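Local coordinates for protein endo-N-acetyl-beta-D-glucosaminidase (Hypocrea jecorina, PDB 4AC1) that hydrolyses the chitobiose core of N-linked glycans as a family 18 endo-beta-N-acetylglucosaminidase and is thought to deglycosylate the cellulases of its fungus, at residues A[76-87]-A[119-128]; A[150-161]-A[183-194]. One frame throughout, in Å; residues are numbered along the deposited sequence.

Contact 1: A[76-87]-A[119-128]; sequences VKVMGMVGGAAP and LEGMDLDVEQ. With ZN (zinc ion), chain G.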
loop_
_atom_site.group_PDB
_atom_site.type_symbol
_atom_site.label_atom_id
_atom_site.label_comp_id
_atom_site.label_asym_id
_atom_site.label_seq_id
_atom_site.Cartn_x
_atom_site.Cartn_y
_atom_site.Cartn_z
ATOM N N VAL A 76 -9.161 8.176 9.564
ATOM C CA VAL A 76 -8.407 7.393 8.588
ATOM C C VAL A 76 -7.241 8.222 8.084
ATOM O O VAL A 76 -7.389 9.420 7.847
ATOM C CB VAL A 76 -9.310 6.972 7.401
ATOM C CG1 VAL A 76 -8.523 6.161 6.364
ATOM C CG2 VAL A 76 -10.497 6.170 7.902
ATOM N N LYS A 77 -6.077 7.601 7.927
ATOM C CA LYS A 77 -4.954 8.275 7.281
ATOM C C LYS A 77 -5.046 8.021 5.784
ATOM O O LYS A 77 -5.128 6.856 5.339
ATOM C CB LYS A 77 -3.623 7.754 7.835
ATOM C CG LYS A 77 -3.434 7.893 9.340
ATOM C CD LYS A 77 -3.565 9.320 9.829
ATOM C CE LYS A 77 -3.439 9.378 11.341
ATOM N NZ LYS A 77 -2.768 10.631 11.776
ATOM N N VAL A 78 -5.053 9.093 5.001
ATOM C CA VAL A 78 -5.161 8.959 3.557
ATOM C C VAL A 78 -3.774 9.114 2.947
ATOM O O VAL A 78 -3.127 10.148 3.102
ATOM C CB VAL A 78 -6.192 9.955 2.954
ATOM C CG1 VAL A 78 -6.175 9.895 1.426
ATOM C CG2 VAL A 78 -7.588 9.630 3.468
ATOM N N MET A 79 -3.341 8.073 2.241
ATOM C CA MET A 79 -2.033 8.012 1.606
ATOM C C MET A 79 -2.196 7.877 0.102
ATOM O O MET A 79 -3.298 7.597 -0.394
ATOM C CB MET A 79 -1.284 6.763 2.072
ATOM C CG MET A 79 -1.000 6.720 3.552
ATOM S SD MET A 79 -0.335 5.150 4.129
ATOM C CE MET A 79 1.240 5.077 3.239
ATOM N N GLY A 80 -1.097 8.056 -0.620
ATOM C CA GLY A 80 -1.028 7.668 -2.019
ATOM C C GLY A 80 -0.114 6.465 -2.167
ATOM O O GLY A 80 0.651 6.141 -1.238
ATOM N N MET A 81 -0.196 5.804 -3.324
ATOM C CA MET A 81 0.826 4.856 -3.753
ATOM C C MET A 81 1.239 5.253 -5.148
ATOM O O MET A 81 0.393 5.615 -5.977
ATOM C CB MET A 81 0.321 3.419 -3.725
ATOM C CG MET A 81 1.287 2.405 -4.311
ATOM S SD MET A 81 0.989 2.038 -6.071
ATOM C CE MET A 81 -0.269 0.762 -5.903
ATOM N N VAL A 82 2.544 5.222 -5.376
ATOM C CA VAL A 82 3.126 5.423 -6.699
ATOM C C VAL A 82 3.779 4.112 -7.154
ATOM O O VAL A 82 4.393 3.389 -6.348
ATOM C CB VAL A 82 4.136 6.618 -6.700
ATOM C CG1 VAL A 82 5.250 6.409 -5.691
ATOM C CG2 VAL A 82 4.704 6.893 -8.098
ATOM N N GLY A 83 3.624 3.810 -8.442
ATOM C CA GLY A 83 4.185 2.597 -9.030
ATOM C C GLY A 83 3.131 1.577 -9.382
ATOM O O GLY A 83 2.218 1.866 -10.167
ATOM N N GLY A 84 3.237 0.394 -8.782
ATOM C CA GLY A 84 2.371 -0.728 -9.114
ATOM C C GLY A 84 2.730 -1.325 -10.462
ATOM O O GLY A 84 3.880 -1.259 -10.906
ATOM N N ALA A 85 1.723 -1.886 -11.123
ATOM C CA ALA A 85 1.916 -2.672 -12.347
ATOM C C ALA A 85 2.502 -1.896 -13.536
ATOM O O ALA A 85 3.306 -2.440 -14.288
ATOM C CB ALA A 85 0.601 -3.340 -12.753
ATOM N N ALA A 86 2.099 -0.640 -13.706
ATOM C CA ALA A 86 2.520 0.125 -14.876
ATOM C C ALA A 86 3.978 0.573 -14.720
ATOM O O ALA A 86 4.303 1.287 -13.772
ATOM C CB ALA A 86 1.604 1.304 -15.092
ATOM N N PRO A 87 4.869 0.142 -15.640
ATOM C CA PRO A 87 6.272 0.547 -15.538
ATOM C C PRO A 87 6.440 2.023 -15.851
ATOM O O PRO A 87 5.606 2.605 -16.549
ATOM C CB PRO A 87 6.967 -0.269 -16.642
ATOM C CG PRO A 87 6.019 -1.325 -17.030
ATOM C CD PRO A 87 4.650 -0.761 -16.784
ATOM N N LEU A 119 -1.871 14.519 0.967
ATOM C CA LEU A 119 -1.646 13.133 1.358
ATOM C C LEU A 119 -0.830 13.050 2.628
ATOM O O LEU A 119 0.034 13.894 2.879
ATOM C CB LEU A 119 -0.934 12.379 0.241
ATOM C CG LEU A 119 -1.684 12.326 -1.093
ATOM C CD1 LEU A 119 -0.831 11.616 -2.132
ATOM C CD2 LEU A 119 -3.049 11.643 -0.966
ATOM N N GLU A 120 -1.097 12.026 3.423
ATOM C CA GLU A 120 -0.446 11.866 4.716
ATOM C C GLU A 120 0.663 10.831 4.678
ATOM O O GLU A 120 1.314 10.567 5.681
ATOM C CB GLU A 120 -1.489 11.510 5.770
ATOM C CG GLU A 120 -2.569 12.582 5.823
ATOM C CD GLU A 120 -3.558 12.415 6.936
ATOM O OE1 GLU A 120 -4.389 11.480 6.883
ATOM O OE2 GLU A 120 -3.532 13.250 7.861
ATOM N N GLY A 121 0.874 10.256 3.503
ATOM C CA GLY A 121 1.923 9.275 3.315
ATOM C C GLY A 121 1.992 8.854 1.874
ATOM O O GLY A 121 1.134 9.191 1.060
ATOM N N MET A 122 3.060 8.138 1.559
ATOM C CA MET A 122 3.287 7.595 0.235
ATOM C C MET A 122 3.835 6.170 0.326
ATOM O O MET A 122 4.829 5.918 1.007
ATOM C CB MET A 122 4.234 8.511 -0.570
ATOM C CG MET A 122 4.461 8.088 -2.031
ATOM S SD MET A 122 2.984 8.012 -3.073
ATOM C CE MET A 122 2.280 9.618 -2.734
ATOM N N ASP A 123 3.173 5.267 -0.403
ATOM C CA ASP A 123 3.593 3.878 -0.572
ATOM C C ASP A 123 4.354 3.795 -1.885
ATOM O O ASP A 123 3.872 4.243 -2.926
ATOM C CB ASP A 123 2.354 2.966 -0.601
ATOM C CG ASP A 123 2.679 1.481 -0.636
ATOM O OD1 ASP A 123 3.530 0.986 0.138
ATOM O OD2 ASP A 123 2.035 0.772 -1.435
ATOM N N LEU A 124 5.571 3.262 -1.804
ATOM C CA LEU A 124 6.418 3.050 -2.981
ATOM C C LEU A 124 6.318 1.578 -3.355
ATOM O O LEU A 124 6.985 0.723 -2.759
ATOM C CB LEU A 124 7.878 3.434 -2.713
ATOM C CG LEU A 124 8.246 4.848 -2.243
ATOM C CD1 LEU A 124 7.568 5.936 -3.050
ATOM C CD2 LEU A 124 7.954 5.042 -0.784
ATOM N N ASP A 125 5.438 1.290 -4.316
ATOM C CA ASP A 125 5.143 -0.083 -4.736
ATOM C C ASP A 125 5.948 -0.380 -5.984
ATOM O O ASP A 125 5.522 -0.120 -7.107
ATOM C CB ASP A 125 3.642 -0.224 -4.982
ATOM C CG ASP A 125 3.198 -1.645 -5.272
ATOM O OD1 ASP A 125 4.020 -2.581 -5.365
ATOM O OD2 ASP A 125 1.963 -1.807 -5.448
ATOM N N VAL A 126 7.153 -0.884 -5.772
ATOM C CA VAL A 126 8.144 -0.981 -6.836
ATOM C C VAL A 126 8.072 -2.364 -7.469
ATOM O O VAL A 126 8.466 -3.367 -6.866
ATOM C CB VAL A 126 9.564 -0.688 -6.289
ATOM C CG1 VAL A 126 10.587 -0.756 -7.415
ATOM C CG2 VAL A 126 9.599 0.689 -5.594
ATOM N N GLU A 127 7.501 -2.418 -8.666
ATOM C CA GLU A 127 7.274 -3.688 -9.341
ATOM C C GLU A 127 8.165 -3.870 -10.578
ATOM O O GLU A 127 7.992 -4.833 -11.330
ATOM C CB GLU A 127 5.787 -3.890 -9.673
ATOM C CG GLU A 127 4.866 -4.005 -8.463
ATOM C CD GLU A 127 3.418 -4.291 -8.843
ATOM O OE1 GLU A 127 3.171 -4.785 -9.962
ATOM O OE2 GLU A 127 2.524 -4.029 -8.021
ATOM N N GLN A 128 9.112 -2.958 -10.784
ATOM C CA GLN A 128 10.163 -3.131 -11.803
ATOM C C GLN A 128 11.483 -2.795 -11.121
ATOM O O GLN A 128 11.469 -2.148 -10.075
ATOM C CB GLN A 128 9.949 -2.235 -13.034
ATOM C CG GLN A 128 8.611 -2.416 -13.729
ATOM C CD GLN A 128 7.481 -1.651 -13.044
ATOM O OE1 GLN A 128 7.674 -0.545 -12.538
ATOM N NE2 GLN A 128 6.295 -2.248 -13.031
HETATM ZN ZN ZN G . 0.612 -4.734 -7.788
HETATM O O HOH W 1 -3.584 12.889 10.946
HETATM O O HOH W 2 6.326 -0.154 -10.137
HETATM O O HOH W 3 6.370 2.351 -12.175
HETATM O O HOH W 4 0.422 -5.011 -9.646
HETATM O O HOH W 5 1.244 -6.791 -7.137
HETATM O O HOH W 6 -0.248 -2.796 -8.065
HETATM O O HOH W 7 -1.426 -5.466 -7.606
#
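Residues 76-87 and 119-128 pair as neighbouring parallel strands of the barrel, the two ends of a beta-alpha-beta unit that crosses over through helix 100-116. A regular ladder joins them, from Glu120 N to Val78 O (2.8 Å) up to Gly84 N and Asp125 O. At the start of the ladder the extended side chain of Glu120 reaches straight across to strand 77-83, and its OE1 takes Val78 N with the anti lone pair at 3.1 Å. Gly80 is hemmed in by the methyls of Leu119 and Met122, where a CB would clash. On the face carrying Met81 and Asp123, the Met81 side chain (CG anti to the backbone N, chi1 173°) runs alongside Asp123 and brings CE to 3.4 Å from Asp125 OD2. Asp123 OD2 itself is hydrogen-bonded to Tyr8 OH.

Beyond the strands, Glu127 packs its carboxylate against the Gly84 peptide and binds zinc through OE2 at 2.0 Å; four waters and an acetate oxygen (OXT), the acetate probably from the crystallisation liquor, complete its shell. The bent Gln128 chain lays its amide beside Pro87, with NE2 making a weak 3.4 Å bond to Gly84 O and OE1 lying 2.8 Å from a water that accepts from Glu127 N. With an alanine here, the weak bond to Gly84 O and the amide's link to the water would be gone, which would probably open a gap beside the Pro87 ring and let residues 84-87 shift. Asp123, Asp125 and Glu127, spaced two apart and running from mid-strand into the loop that follows, form the D-x-D-x-E signature of family 18 glycosidases, whose glutamate is the general acid in relatives.

Contact 2: A[150-161]-A[183-194]; sequences FLITLAPVASAL and IDWYNTQFYSGF. With ACT (acetate ion), chain D.
Asp184 and Ile152 grip each other at the N-terminal end of the strand pair in a beta-alpha-beta unit of the TIM barrel, in which helix 172-179 links parallel strands 151-154 and 185-189. Ile152 N donates to Asp184 OD2 at 2.9 Å, on the anti lone pair, and Ile152 O receives Asp184 N; OD2 also forms a salt bridge with Arg143. Next along, Leu154 N reaches Trp185 O only weakly, whereas Leu154 O takes Asn187 N at 2.7 Å. Trp185 N is buried here and has no partner in the model. Its indole NE1 is satisfied by Asn187 OD1 in the ring plane, and Thr153 OG1 by Asp123.

Past strand 151-154, Pro156 O accepts Gln189 N at 2.9 Å, and Gln189 O accepts Ala158 N from above its carbonyl plane. The extended Gln189 side chain spends NE2 on Ala155 O (2.9 Å), which fixes the amide's rotation, and OE1 faces a second zinc position, close to the one held by Glu127. Beside it, Tyr191 OH donates to an oxygen of the acetate at 2.6 Å. Apolar contacts fill in: Val157 CG2 sits over the Phe194 ring, and Thr153 CG2 lies 3.4 Å from the centroid of the Trp185 six-membered ring, over its face.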
loop_
_atom_site.group_PDB
_atom_site.type_symbol
_atom_site.label_atom_id
_atom_site.label_comp_id
_atom_site.label_asym_id
_atom_site.label_seq_id
_atom_site.Cartn_x
_atom_site.Cartn_y
_atom_site.Cartn_z
ATOM N N PHE A 150 5.275 11.923 8.466
ATOM C CA PHE A 150 4.793 11.507 7.137
ATOM C C PHE A 150 4.968 9.994 7.001
ATOM O O PHE A 150 5.983 9.453 7.425
ATOM C CB PHE A 150 5.589 12.221 6.060
ATOM C CG PHE A 150 5.044 12.038 4.669
ATOM C CD1 PHE A 150 3.865 12.673 4.281
ATOM C CD2 PHE A 150 5.724 11.264 3.734
ATOM C CE1 PHE A 150 3.357 12.518 2.995
ATOM C CE2 PHE A 150 5.217 11.104 2.435
ATOM C CZ PHE A 150 4.033 11.726 2.072
ATOM N N LEU A 151 3.969 9.306 6.459
ATOM C CA LEU A 151 4.045 7.848 6.354
ATOM C C LEU A 151 4.762 7.436 5.085
ATOM O O LEU A 151 4.422 7.894 4.007
ATOM C CB LEU A 151 2.654 7.205 6.427
ATOM C CG LEU A 151 1.943 7.439 7.764
ATOM C CD1 LEU A 151 0.533 6.889 7.700
ATOM C CD2 LEU A 151 2.716 6.839 8.952
ATOM N N ILE A 152 5.787 6.604 5.219
ATOM C CA ILE A 152 6.501 6.072 4.064
ATOM C C ILE A 152 6.467 4.559 4.157
ATOM O O ILE A 152 6.939 3.980 5.132
ATOM C CB ILE A 152 7.960 6.578 3.978
ATOM C CG1 ILE A 152 7.992 8.115 3.893
ATOM C CG2 ILE A 152 8.677 5.978 2.760
ATOM C CD1 ILE A 152 9.384 8.743 3.880
ATOM N N THR A 153 5.900 3.923 3.133
ATOM C CA THR A 153 5.811 2.473 3.113
ATOM C C THR A 153 6.299 1.931 1.773
ATOM O O THR A 153 6.474 2.683 0.813
ATOM C CB THR A 153 4.368 1.997 3.419
ATOM O OG1 THR A 153 3.483 2.455 2.394
ATOM C CG2 THR A 153 3.883 2.556 4.731
ATOM N N LEU A 154 6.557 0.626 1.729
ATOM C CA LEU A 154 6.828 -0.063 0.472
ATOM C C LEU A 154 5.936 -1.283 0.408
ATOM O O LEU A 154 5.353 -1.675 1.418
ATOM C CB LEU A 154 8.304 -0.432 0.334
ATOM C CG LEU A 154 9.255 0.759 0.227
ATOM C CD1 LEU A 154 9.798 1.179 1.609
ATOM C CD2 LEU A 154 10.359 0.479 -0.770
ATOM N N ALA A 155 5.852 -1.894 -0.775
ATOM C CA ALA A 155 5.030 -3.075 -0.989
ATOM C C ALA A 155 5.861 -4.224 -1.584
ATOM O O ALA A 155 5.608 -4.665 -2.706
ATOM C CB ALA A 155 3.838 -2.718 -1.891
ATOM N N PRO A 156 6.853 -4.734 -0.838
ATOM C CA PRO A 156 7.582 -5.910 -1.320
ATOM C C PRO A 156 6.647 -7.103 -1.475
ATOM O O PRO A 156 5.708 -7.261 -0.703
ATOM C CB PRO A 156 8.557 -6.192 -0.176
ATOM C CG PRO A 156 7.885 -5.627 1.041
ATOM C CD PRO A 156 7.163 -4.419 0.570
ATOM N N VAL A 157 6.916 -7.952 -2.461
ATOM C CA VAL A 157 6.278 -9.257 -2.467
ATOM C C VAL A 157 6.904 -10.056 -1.320
ATOM O O VAL A 157 8.050 -9.827 -0.940
ATOM C CB VAL A 157 6.384 -9.964 -3.836
ATOM C CG1 VAL A 157 5.809 -9.081 -4.932
ATOM C CG2 VAL A 157 7.812 -10.373 -4.148
ATOM N N ALA A 158 6.151 -10.987 -0.750
ATOM C CA ALA A 158 6.590 -11.629 0.487
ATOM C C ALA A 158 7.986 -12.256 0.393
ATOM O O ALA A 158 8.812 -12.044 1.278
ATOM C CB ALA A 158 5.566 -12.664 0.942
ATOM N N SER A 159 8.252 -12.996 -0.687
ATOM C CA SER A 159 9.541 -13.662 -0.886
ATOM C C SER A 159 10.709 -12.668 -0.950
ATOM O O SER A 159 11.851 -13.044 -0.720
ATOM C CB SER A 159 9.515 -14.562 -2.123
ATOM O OG SER A 159 9.027 -13.850 -3.239
ATOM N N ALA A 160 10.438 -11.405 -1.272
ATOM C CA ALA A 160 11.502 -10.390 -1.287
ATOM C C ALA A 160 12.026 -10.062 0.106
ATOM O O ALA A 160 13.115 -9.497 0.246
ATOM C CB ALA A 160 11.036 -9.130 -1.990
ATOM N N LEU A 161 11.259 -10.434 1.123
ATOM C CA LEU A 161 11.671 -10.259 2.519
ATOM C C LEU A 161 12.263 -11.548 3.102
ATOM O O LEU A 161 12.572 -11.625 4.297
ATOM C CB LEU A 161 10.502 -9.770 3.374
ATOM C CG LEU A 161 9.812 -8.474 2.934
ATOM C CD1 LEU A 161 8.814 -8.038 3.981
ATOM C CD2 LEU A 161 10.807 -7.369 2.614
ATOM N N ILE A 183 11.097 4.043 7.373
ATOM C CA ILE A 183 10.036 3.269 6.727
ATOM C C ILE A 183 9.085 2.813 7.815
ATOM O O ILE A 183 9.498 2.170 8.776
ATOM C CB ILE A 183 10.620 2.060 5.955
ATOM C CG1 ILE A 183 11.470 2.537 4.771
ATOM C CG2 ILE A 183 9.499 1.124 5.507
ATOM C CD1 ILE A 183 12.416 1.485 4.228
ATOM N N ASP A 184 7.814 3.148 7.665
ATOM C CA ASP A 184 6.838 2.833 8.708
ATOM C C ASP A 184 6.394 1.376 8.706
ATOM O O ASP A 184 6.250 0.785 9.773
ATOM C CB ASP A 184 5.659 3.812 8.680
ATOM C CG ASP A 184 6.105 5.213 8.948
ATOM O OD1 ASP A 184 6.386 5.530 10.128
ATOM O OD2 ASP A 184 6.277 5.996 7.999
ATOM N N TRP A 185 6.180 0.810 7.516
ATOM C CA TRP A 185 5.863 -0.615 7.394
ATOM C C TRP A 185 5.969 -1.079 5.950
ATOM O O TRP A 185 6.143 -0.263 5.027
ATOM C CB TRP A 185 4.480 -0.971 7.990
ATOM C CG TRP A 185 3.296 -0.547 7.169
ATOM C CD1 TRP A 185 2.718 -1.247 6.147
ATOM C CD2 TRP A 185 2.536 0.665 7.306
ATOM N NE1 TRP A 185 1.657 -0.554 5.631
ATOM C CE2 TRP A 185 1.514 0.617 6.332
ATOM C CE3 TRP A 185 2.620 1.788 8.148
ATOM C CZ2 TRP A 185 0.596 1.652 6.156
ATOM C CZ3 TRP A 185 1.694 2.806 7.986
ATOM C CH2 TRP A 185 0.696 2.731 6.991
ATOM N N TYR A 186 5.867 -2.397 5.788
ATOM C CA TYR A 186 5.904 -3.063 4.500
ATOM C C TYR A 186 4.543 -3.697 4.217
ATOM O O TYR A 186 4.080 -4.566 4.973
ATOM C CB TYR A 186 7.010 -4.126 4.493
ATOM C CG TYR A 186 8.394 -3.578 4.785
ATOM C CD1 TYR A 186 9.164 -3.019 3.766
ATOM C CD2 TYR A 186 8.935 -3.623 6.078
ATOM C CE1 TYR A 186 10.415 -2.499 4.020
ATOM C CE2 TYR A 186 10.211 -3.101 6.340
ATOM C CZ TYR A 186 10.940 -2.558 5.300
ATOM O OH TYR A 186 12.194 -2.043 5.572
ATOM N N ASN A 187 3.900 -3.229 3.151
ATOM C CA ASN A 187 2.647 -3.791 2.653
ATOM C C ASN A 187 3.005 -5.053 1.898
ATOM O O ASN A 187 3.260 -5.028 0.692
ATOM C CB ASN A 187 1.975 -2.783 1.724
ATOM C CG ASN A 187 1.450 -1.586 2.467
ATOM O OD1 ASN A 187 0.581 -1.719 3.335
ATOM N ND2 ASN A 187 1.990 -0.406 2.148
ATOM N N THR A 188 3.063 -6.160 2.626
ATOM C CA THR A 188 3.768 -7.331 2.115
ATOM C C THR A 188 2.819 -8.212 1.308
ATOM O O THR A 188 1.769 -8.632 1.803
ATOM C CB THR A 188 4.475 -8.083 3.261
ATOM O OG1 THR A 188 5.342 -7.179 3.959
ATOM C CG2 THR A 188 5.345 -9.204 2.742
ATOM N N GLN A 189 3.165 -8.438 0.041
ATOM C CA GLN A 189 2.236 -9.099 -0.874
ATOM C C GLN A 189 2.333 -10.626 -0.763
ATOM O O GLN A 189 3.226 -11.244 -1.358
ATOM C CB GLN A 189 2.467 -8.623 -2.313
ATOM C CG GLN A 189 2.594 -7.104 -2.450
ATOM C CD GLN A 189 2.546 -6.622 -3.888
ATOM O OE1 GLN A 189 1.758 -7.135 -4.679
ATOM N NE2 GLN A 189 3.375 -5.648 -4.237
ATOM N N PHE A 190 1.423 -11.217 0.019
ATOM C CA PHE A 190 1.302 -12.676 0.155
ATOM C C PHE A 190 0.342 -13.222 -0.908
ATOM O O PHE A 190 -0.729 -13.780 -0.599
ATOM C CB PHE A 190 0.813 -13.077 1.560
ATOM C CG PHE A 190 1.803 -12.794 2.674
ATOM C CD1 PHE A 190 1.875 -11.531 3.270
ATOM C CD2 PHE A 190 2.640 -13.804 3.147
ATOM C CE1 PHE A 190 2.775 -11.282 4.300
ATOM C CE2 PHE A 190 3.541 -13.566 4.181
ATOM C CZ PHE A 190 3.604 -12.298 4.763
ATOM N N TYR A 191 0.729 -13.056 -2.162
ATOM C CA TYR A 191 -0.071 -13.508 -3.295
ATOM C C TYR A 191 0.780 -13.503 -4.556
ATOM O O TYR A 191 1.968 -13.167 -4.495
ATOM C CB TYR A 191 -1.358 -12.682 -3.450
ATOM C CG TYR A 191 -1.240 -11.174 -3.339
ATOM C CD1 TYR A 191 -0.981 -10.377 -4.461
ATOM C CD2 TYR A 191 -1.513 -10.527 -2.125
ATOM C CE1 TYR A 191 -0.929 -8.969 -4.370
ATOM C CE2 TYR A 191 -1.473 -9.138 -2.021
ATOM C CZ TYR A 191 -1.182 -8.364 -3.136
ATOM O OH TYR A 191 -1.161 -6.991 -2.991
ATOM N N SER A 192 0.179 -13.914 -5.678
ATOM C CA SER A 192 0.840 -13.957 -6.989
ATOM C C SER A 192 1.984 -14.959 -7.056
ATOM O O SER A 192 2.784 -14.934 -7.995
ATOM C CB SER A 192 1.304 -12.563 -7.426
ATOM O OG SER A 192 0.184 -11.714 -7.526
ATOM N N GLY A 193 2.029 -15.865 -6.085
ATOM C CA GLY A 193 3.049 -16.903 -6.042
ATOM C C GLY A 193 4.148 -16.621 -5.033
ATOM O O GLY A 193 4.917 -17.504 -4.694
ATOM N N PHE A 194 4.174 -15.404 -4.481
ATOM C CA PHE A 194 5.322 -14.916 -3.701
ATOM C C PHE A 194 5.235 -15.236 -2.222
ATOM O O PHE A 194 6.231 -15.165 -1.495
ATOM C CB PHE A 194 5.510 -13.417 -3.929
ATOM C CG PHE A 194 5.807 -13.080 -5.352
ATOM C CD1 PHE A 194 7.000 -13.506 -5.948
ATOM C CD2 PHE A 194 4.896 -12.380 -6.116
ATOM C CE1 PHE A 194 7.268 -13.227 -7.277
ATOM C CE2 PHE A 194 5.164 -12.079 -7.434
ATOM C CZ PHE A 194 6.336 -12.523 -8.023
HETATM C C ACT D . -0.001 -4.447 -4.853
HETATM O O ACT D . -0.766 -5.416 -5.049
HETATM O OXT ACT D . 0.755 -4.136 -5.801
HETATM C CH3 ACT D . 0.012 -3.732 -3.541
#

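How the contacts relate
Contacts 1 and 2 follow one another along the chain, with helix 132-146 lying between them, and their centres are 11 Å apart. Both belong to the same closed ring of parallel strands: 77-83, 121-125, 151-154 and 185-189 stand side by side in that order, so the inner two carry the connection. Across that seam Leu151 O lies 2.8 Å from Met122 N, a probable hydrogen bond. Near the strands' C-terminal ends, Glu127 from contact 1 and Gln189 from contact 2 line one zinc site, in which two closely spaced zinc positions are modelled, and Asp125 OD1 packs near Gln189 NE2. The two crossovers thus converge on the mouth of the barrel, where family 18 enzymes hold their substrate.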